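Local coordinates for endoglucanase (Bacillus akibai, PDB 1UWW), which hydrolyses internal beta-1,4-glucosidic linkages of cellulose and related glucans, the chain here being its family 28 carbohydrate-binding module, specific for non-crystalline cellulose, at residues Ala71-Glu85 and Ile157-Ala171. Numbering follows the deposited sequence. Where two conformers were deposited one is given.
Sequences APRLDFWKSDLVRGE and IQDDTLLRNMMIIFA
Leu74 CD1 meets the Phe170 ring at its edge, 4.0 Å from CE1, and the selenomethionine methyl CE of Met166 lies 3.7 Å from Phe76 CD2. Both pairs are on the core-facing side of strands 73-77 and 165-171, whose antiparallel ladder is held by paired bonds between Leu74 and Ile168 and between Phe76 and Met166. Beyond the strand ends, Leu81 CD2 packs on Leu163 CB, and Leu163 N bonds Leu81 O.

The other face carries a polar cluster. Asn165 CB sits 3.4 Å above the five-membered ring of Trp77, a CH-pi contact, with amide and indole planes only 15° apart; chi1 of 65°, with CG between backbone N and carbonyl carbon, lays the amide along the ring. Asn165 ND2 reaches the syn lone pair of Asp75 OD1 (2.9 Å), while Trp77 NE1 bonds Asp75 OD2, which restrains the indole's rotation. Arg164 NE and NH2 both hold Asn165 OD1, and Trp77 CH2 lies under the guanidinium centre.

At the far edge Arg83, bent at chi3, turns NE and NH2 onto Asp159 OD1 (NH2 at 2.9 Å) in a salt bridge shared with Arg152, while Ile157 CG1 covers one guanidinium face. Strand 30-32 flanks 73-77 and strand 104-111 flanks 165-173 in one sheet of the beta-sandwich; Leu53 and Trp55 of the opposing sheet pack against Leu74.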
loop_
_atom_site.group_PDB
_atom_site.type_symbol
_atom_site.label_atom_id
_atom_site.label_comp_id
_atom_site.label_asym_id
_atom_site.label_seq_id
_atom_site.Cartn_x
_atom_site.Cartn_y
_atom_site.Cartn_z
ATOM N N ALA A 71 -1.485 -13.067 -5.226
ATOM C CA ALA A 71 -2.648 -12.335 -4.710
ATOM C C ALA A 71 -3.893 -12.661 -5.480
ATOM O O ALA A 71 -3.904 -12.494 -6.704
ATOM C CB ALA A 71 -2.399 -10.860 -4.812
ATOM N N PRO A 72 -4.981 -13.034 -4.798
ATOM C CA PRO A 72 -6.293 -12.944 -5.448
ATOM C C PRO A 72 -6.522 -11.536 -6.011
ATOM O O PRO A 72 -6.233 -10.544 -5.322
ATOM C CB PRO A 72 -7.282 -13.225 -4.316
ATOM C CG PRO A 72 -6.497 -14.060 -3.306
ATOM C CD PRO A 72 -5.070 -13.532 -3.421
ATOM N N ARG A 73 -7.075 -11.452 -7.202
ATOM C CA ARG A 73 -7.349 -10.195 -7.868
ATOM C C ARG A 73 -8.735 -10.285 -8.463
ATOM O O ARG A 73 -8.956 -10.913 -9.483
ATOM C CB ARG A 73 -6.339 -9.921 -8.966
ATOM C CG ARG A 73 -4.927 -9.642 -8.602
ATOM C CD ARG A 73 -4.216 -8.895 -9.721
ATOM N NE ARG A 73 -2.775 -9.055 -9.754
ATOM C CZ ARG A 73 -1.976 -8.234 -10.448
ATOM N NH1 ARG A 73 -2.501 -7.240 -11.163
ATOM N NH2 ARG A 73 -0.667 -8.413 -10.431
ATOM N N LEU A 74 -9.676 -9.633 -7.808
ATOM C CA LEU A 74 -11.040 -9.516 -8.329
ATOM C C LEU A 74 -11.096 -8.420 -9.373
ATOM O O LEU A 74 -10.319 -7.476 -9.327
ATOM C CB LEU A 74 -12.021 -9.157 -7.229
ATOM C CG LEU A 74 -12.263 -10.186 -6.152
ATOM C CD1 LEU A 74 -13.217 -9.616 -5.110
ATOM C CD2 LEU A 74 -12.898 -11.423 -6.741
ATOM N N ASP A 75 -12.025 -8.527 -10.298
ATOM C CA ASP A 75 -12.178 -7.593 -11.403
ATOM C C ASP A 75 -13.665 -7.375 -11.650
ATOM O O ASP A 75 -14.458 -8.310 -11.630
ATOM C CB ASP A 75 -11.451 -8.185 -12.623
ATOM C CG ASP A 75 -11.121 -7.207 -13.699
ATOM O OD1 ASP A 75 -11.306 -5.984 -13.532
ATOM O OD2 ASP A 75 -10.667 -7.647 -14.796
ATOM N N PHE A 76 -14.037 -6.136 -11.924
ATOM C CA PHE A 76 -15.419 -5.702 -12.124
ATOM C C PHE A 76 -15.460 -4.718 -13.286
ATOM O O PHE A 76 -14.998 -3.603 -13.154
ATOM C CB PHE A 76 -15.941 -5.060 -10.834
ATOM C CG PHE A 76 -17.343 -4.578 -10.905
ATOM C CD1 PHE A 76 -18.421 -5.443 -10.731
ATOM C CD2 PHE A 76 -17.607 -3.245 -11.127
ATOM C CE1 PHE A 76 -19.719 -4.962 -10.744
ATOM C CE2 PHE A 76 -18.905 -2.781 -11.170
ATOM C CZ PHE A 76 -19.958 -3.639 -10.983
ATOM N N TRP A 77 -16.003 -5.145 -14.417
ATOM C CA TRP A 77 -16.139 -4.305 -15.596
ATOM C C TRP A 77 -17.538 -3.730 -15.681
ATOM O O TRP A 77 -18.530 -4.471 -15.640
ATOM C CB TRP A 77 -15.836 -5.094 -16.878
ATOM C CG TRP A 77 -14.371 -5.447 -17.037
ATOM C CD1 TRP A 77 -13.600 -6.194 -16.198
ATOM C CD2 TRP A 77 -13.494 -5.044 -18.109
ATOM N NE1 TRP A 77 -12.309 -6.268 -16.666
ATOM C CE2 TRP A 77 -12.222 -5.581 -17.840
ATOM C CE3 TRP A 77 -13.664 -4.283 -19.276
ATOM C CZ2 TRP A 77 -11.133 -5.387 -18.686
ATOM C CZ3 TRP A 77 -12.573 -4.107 -20.120
ATOM C CH2 TRP A 77 -11.337 -4.649 -19.819
ATOM N N LYS A 78 -17.650 -2.421 -15.846
ATOM C CA LYS A 78 -18.934 -1.779 -16.047
ATOM C C LYS A 78 -18.766 -0.494 -16.815
ATOM O O LYS A 78 -17.862 0.287 -16.540
ATOM C CB LYS A 78 -19.578 -1.489 -14.691
ATOM C CG LYS A 78 -21.049 -1.131 -14.764
ATOM C CD LYS A 78 -21.661 -0.748 -13.409
ATOM C CE LYS A 78 -22.724 0.370 -13.540
ATOM N NZ LYS A 78 -22.089 1.708 -13.427
ATOM N N SER A 79 -19.641 -0.280 -17.799
ATOM C CA SER A 79 -19.782 1.025 -18.426
ATOM C C SER A 79 -20.274 2.065 -17.407
ATOM O O SER A 79 -20.930 1.745 -16.406
ATOM C CB SER A 79 -20.735 0.956 -19.636
ATOM O OG SER A 79 -22.009 0.472 -19.277
ATOM N N ASP A 80 -19.940 3.315 -17.666
ATOM C CA ASP A 80 -20.312 4.427 -16.815
ATOM C C ASP A 80 -19.885 4.217 -15.361
ATOM O O ASP A 80 -20.573 4.617 -14.430
ATOM C CB ASP A 80 -21.824 4.722 -16.926
ATOM C CG ASP A 80 -22.217 5.262 -18.297
ATOM O OD1 ASP A 80 -21.507 6.138 -18.851
ATOM O OD2 ASP A 80 -23.236 4.865 -18.902
ATOM N N LEU A 81 -18.724 3.568 -15.189
ATOM C CA LEU A 81 -18.095 3.456 -13.883
ATOM C C LEU A 81 -17.318 4.729 -13.627
ATOM O O LEU A 81 -16.337 4.998 -14.317
ATOM C CB LEU A 81 -17.156 2.249 -13.840
ATOM C CG LEU A 81 -16.522 1.894 -12.501
ATOM C CD1 LEU A 81 -17.574 1.424 -11.506
ATOM C CD2 LEU A 81 -15.478 0.789 -12.705
ATOM N N VAL A 82 -17.788 5.511 -12.676
ATOM C CA VAL A 82 -17.207 6.807 -12.366
ATOM C C VAL A 82 -17.197 7.033 -10.860
ATOM O O VAL A 82 -18.023 6.482 -10.124
ATOM C CB VAL A 82 -17.939 7.981 -13.079
ATOM C CG1 VAL A 82 -17.902 7.821 -14.596
ATOM C CG2 VAL A 82 -19.383 8.150 -12.553
ATOM N N ARG A 83 -16.285 7.888 -10.411
ATOM C CA ARG A 83 -16.229 8.290 -9.021
ATOM C C ARG A 83 -17.391 9.177 -8.614
ATOM O O ARG A 83 -17.892 9.112 -7.495
ATOM C CB ARG A 83 -14.925 9.031 -8.722
ATOM C CG ARG A 83 -14.751 9.494 -7.273
ATOM C CD ARG A 83 -13.420 10.090 -6.994
ATOM N NE ARG A 83 -13.189 11.282 -7.817
ATOM C CZ ARG A 83 -12.005 11.813 -8.068
ATOM N NH1 ARG A 83 -10.892 11.296 -7.585
ATOM N NH2 ARG A 83 -11.918 12.891 -8.845
ATOM N N GLY A 84 -17.771 10.085 -9.498
ATOM C CA GLY A 84 -18.770 11.080 -9.142
ATOM C C GLY A 84 -18.305 11.920 -7.975
ATOM O O GLY A 84 -17.118 12.194 -7.812
ATOM N N GLU A 85 -19.242 12.290 -7.114
ATOM C CA GLU A 85 -18.924 13.037 -5.907
ATOM C C GLU A 85 -18.548 12.168 -4.707
ATOM O O GLU A 85 -18.317 12.651 -3.620
ATOM C CB GLU A 85 -20.095 13.942 -5.533
ATOM C CG GLU A 85 -20.228 15.121 -6.478
ATOM C CD GLU A 85 -21.468 15.972 -6.222
ATOM O OE1 GLU A 85 -22.545 15.420 -5.900
ATOM O OE2 GLU A 85 -21.366 17.204 -6.380
ATOM N N ILE A 157 -7.647 11.150 -11.899
ATOM C CA ILE A 157 -8.978 11.019 -12.472
ATOM C C ILE A 157 -9.767 12.250 -12.085
ATOM O O ILE A 157 -9.393 12.993 -11.199
ATOM C CB ILE A 157 -9.734 9.727 -12.023
ATOM C CG1 ILE A 157 -10.051 9.765 -10.528
ATOM C CG2 ILE A 157 -8.964 8.447 -12.429
ATOM C CD1 ILE A 157 -10.763 8.548 -10.007
ATOM N N GLN A 158 -10.869 12.441 -12.791
ATOM C CA GLN A 158 -11.859 13.456 -12.466
ATOM C C GLN A 158 -13.162 12.768 -12.123
ATOM O O GLN A 158 -13.296 11.550 -12.264
ATOM C CB GLN A 158 -12.037 14.339 -13.677
ATOM C CG GLN A 158 -10.756 15.076 -13.997
ATOM C CD GLN A 158 -10.785 15.787 -15.291
ATOM O OE1 GLN A 158 -11.351 15.302 -16.283
ATOM N NE2 GLN A 158 -10.134 16.936 -15.310
ATOM N N ASP A 159 -14.143 13.528 -11.662
ATOM C CA ASP A 159 -15.383 12.922 -11.206
ATOM C C ASP A 159 -16.166 12.245 -12.314
ATOM O O ASP A 159 -16.939 11.323 -12.050
ATOM C CB ASP A 159 -16.256 13.967 -10.506
ATOM C CG ASP A 159 -15.706 14.391 -9.153
ATOM O OD1 ASP A 159 -14.670 13.831 -8.695
ATOM O OD2 ASP A 159 -16.269 15.264 -8.441
ATOM N N ASP A 160 -15.964 12.654 -13.556
ATOM C CA ASP A 160 -16.633 12.055 -14.708
ATOM C C ASP A 160 -15.746 11.119 -15.555
ATOM O O ASP A 160 -16.165 10.627 -16.591
ATOM C CB ASP A 160 -17.279 13.133 -15.601
ATOM C CG ASP A 160 -16.273 13.964 -16.378
ATOM O OD1 ASP A 160 -15.040 13.874 -16.185
ATOM O OD2 ASP A 160 -16.686 14.786 -17.234
ATOM N N THR A 161 -14.524 10.862 -15.115
ATOM C CA THR A 161 -13.633 9.961 -15.864
ATOM C C THR A 161 -14.184 8.533 -15.914
ATOM O O THR A 161 -14.492 7.952 -14.863
ATOM C CB THR A 161 -12.275 9.908 -15.199
ATOM O OG1 THR A 161 -11.698 11.216 -15.186
ATOM C CG2 THR A 161 -11.297 9.010 -15.982
ATOM N N LEU A 162 -14.283 7.944 -17.095
ATOM C CA LEU A 162 -14.707 6.560 -17.247
ATOM C C LEU A 162 -13.570 5.667 -16.773
ATOM O O LEU A 162 -12.472 5.701 -17.303
ATOM C CB LEU A 162 -15.079 6.239 -18.689
ATOM C CG LEU A 162 -16.340 6.967 -19.157
ATOM C CD1 LEU A 162 -16.454 6.817 -20.684
ATOM C CD2 LEU A 162 -17.581 6.478 -18.479
ATOM N N LEU A 163 -13.849 4.849 -15.766
ATOM C CA LEU A 163 -12.835 4.034 -15.121
ATOM C C LEU A 163 -12.704 2.638 -15.740
ATOM O O LEU A 163 -11.683 1.973 -15.520
ATOM C CB LEU A 163 -13.139 3.951 -13.620
ATOM C CG LEU A 163 -13.159 5.309 -12.901
ATOM C CD1 LEU A 163 -13.673 5.151 -11.464
ATOM C CD2 LEU A 163 -11.786 5.940 -12.931
ATOM N N ARG A 164 -13.737 2.204 -16.489
ATOM C CA ARG A 164 -13.779 0.951 -17.246
ATOM C C ARG A 164 -13.923 -0.320 -16.412
ATOM O O ARG A 164 -14.848 -1.115 -16.591
ATOM C CB ARG A 164 -12.592 0.809 -18.200
ATOM C CG ARG A 164 -12.782 -0.298 -19.254
ATOM C CD ARG A 164 -11.534 -0.608 -20.045
ATOM N NE ARG A 164 -10.565 -1.285 -19.218
ATOM C CZ ARG A 164 -9.460 -1.872 -19.668
ATOM N NH1 ARG A 164 -9.163 -1.829 -20.965
ATOM N NH2 ARG A 164 -8.650 -2.492 -18.832
ATOM N N ASN A 165 -12.973 -0.533 -15.529
ATOM C CA ASN A 165 -13.016 -1.662 -14.639
ATOM C C ASN A 165 -12.308 -1.346 -13.335
ATOM O O ASN A 165 -11.401 -0.509 -13.289
ATOM C CB ASN A 165 -12.474 -2.953 -15.310
ATOM C CG ASN A 165 -11.011 -2.883 -15.657
ATOM O OD1 ASN A 165 -10.604 -2.096 -16.509
ATOM N ND2 ASN A 165 -10.206 -3.702 -15.018
HETATM N N MSE A 166 -12.718 -2.061 -12.296
HETATM C CA MSE A 166 -12.192 -1.937 -10.966
HETATM C C MSE A 166 -11.617 -3.273 -10.570
HETATM O O MSE A 166 -12.265 -4.319 -10.681
HETATM C CB MSE A 166 -13.329 -1.570 -10.028
HETATM C CG MSE A 166 -13.030 -1.676 -8.544
HETATM SE SE MSE A 166 -14.372 -0.978 -7.381
HETATM C CE MSE A 166 -15.924 -1.483 -8.310
HETATM N N MSE A 167 -10.338 -3.322 -10.234
HETATM C CA MSE A 167 -9.825 -4.543 -9.498
HETATM C C MSE A 167 -9.437 -4.269 -8.062
HETATM O O MSE A 167 -9.046 -3.136 -7.667
HETATM C CB MSE A 167 -8.576 -5.211 -10.184
HETATM C CG MSE A 167 -8.795 -5.412 -11.792
HETATM SE SE MSE A 167 -7.212 -5.537 -12.899
HETATM C CE MSE A 167 -6.116 -6.277 -11.515
ATOM N N ILE A 168 -9.532 -5.344 -7.313
ATOM C CA ILE A 168 -9.229 -5.359 -5.889
ATOM C C ILE A 168 -8.208 -6.457 -5.719
ATOM O O ILE A 168 -8.489 -7.626 -6.053
ATOM C CB ILE A 168 -10.478 -5.598 -5.001
ATOM C CG1 ILE A 168 -11.558 -4.562 -5.330
ATOM C CG2 ILE A 168 -10.093 -5.502 -3.561
ATOM C CD1 ILE A 168 -12.836 -4.778 -4.602
ATOM N N ILE A 169 -7.042 -6.098 -5.208
ATOM C CA ILE A 169 -5.904 -6.998 -5.061
ATOM C C ILE A 169 -5.719 -7.303 -3.605
ATOM O O ILE A 169 -5.652 -6.387 -2.783
ATOM C CB ILE A 169 -4.644 -6.334 -5.646
ATOM C CG1 ILE A 169 -4.843 -6.035 -7.138
ATOM C CG2 ILE A 169 -3.442 -7.281 -5.465
ATOM C CD1 ILE A 169 -3.793 -5.176 -7.767
ATOM N N PHE A 170 -5.617 -8.582 -3.255
ATOM C CA PHE A 170 -5.506 -9.054 -1.871
ATOM C C PHE A 170 -4.124 -9.664 -1.695
ATOM O O PHE A 170 -3.930 -10.875 -1.922
ATOM C CB PHE A 170 -6.594 -10.073 -1.556
ATOM C CG PHE A 170 -7.987 -9.529 -1.661
ATOM C CD1 PHE A 170 -8.634 -9.487 -2.869
ATOM C CD2 PHE A 170 -8.664 -9.060 -0.541
ATOM C CE1 PHE A 170 -9.937 -9.033 -2.986
ATOM C CE2 PHE A 170 -9.967 -8.585 -0.648
ATOM C CZ PHE A 170 -10.594 -8.573 -1.870
ATOM N N ALA A 171 -3.137 -8.867 -1.323
ATOM C CA ALA A 171 -1.733 -9.300 -1.359
ATOM C C ALA A 171 -1.218 -9.798 -0.014
ATOM O O ALA A 171 -1.519 -9.256 1.036
ATOM C CB ALA A 171 -0.869 -8.162 -1.836
HETATM O O HOH W 1 -16.570 2.731 -17.200
HETATM O O HOH W 2 -14.222 8.828 -12.201
HETATM O O HOH W 3 -9.299 14.539 -8.927
#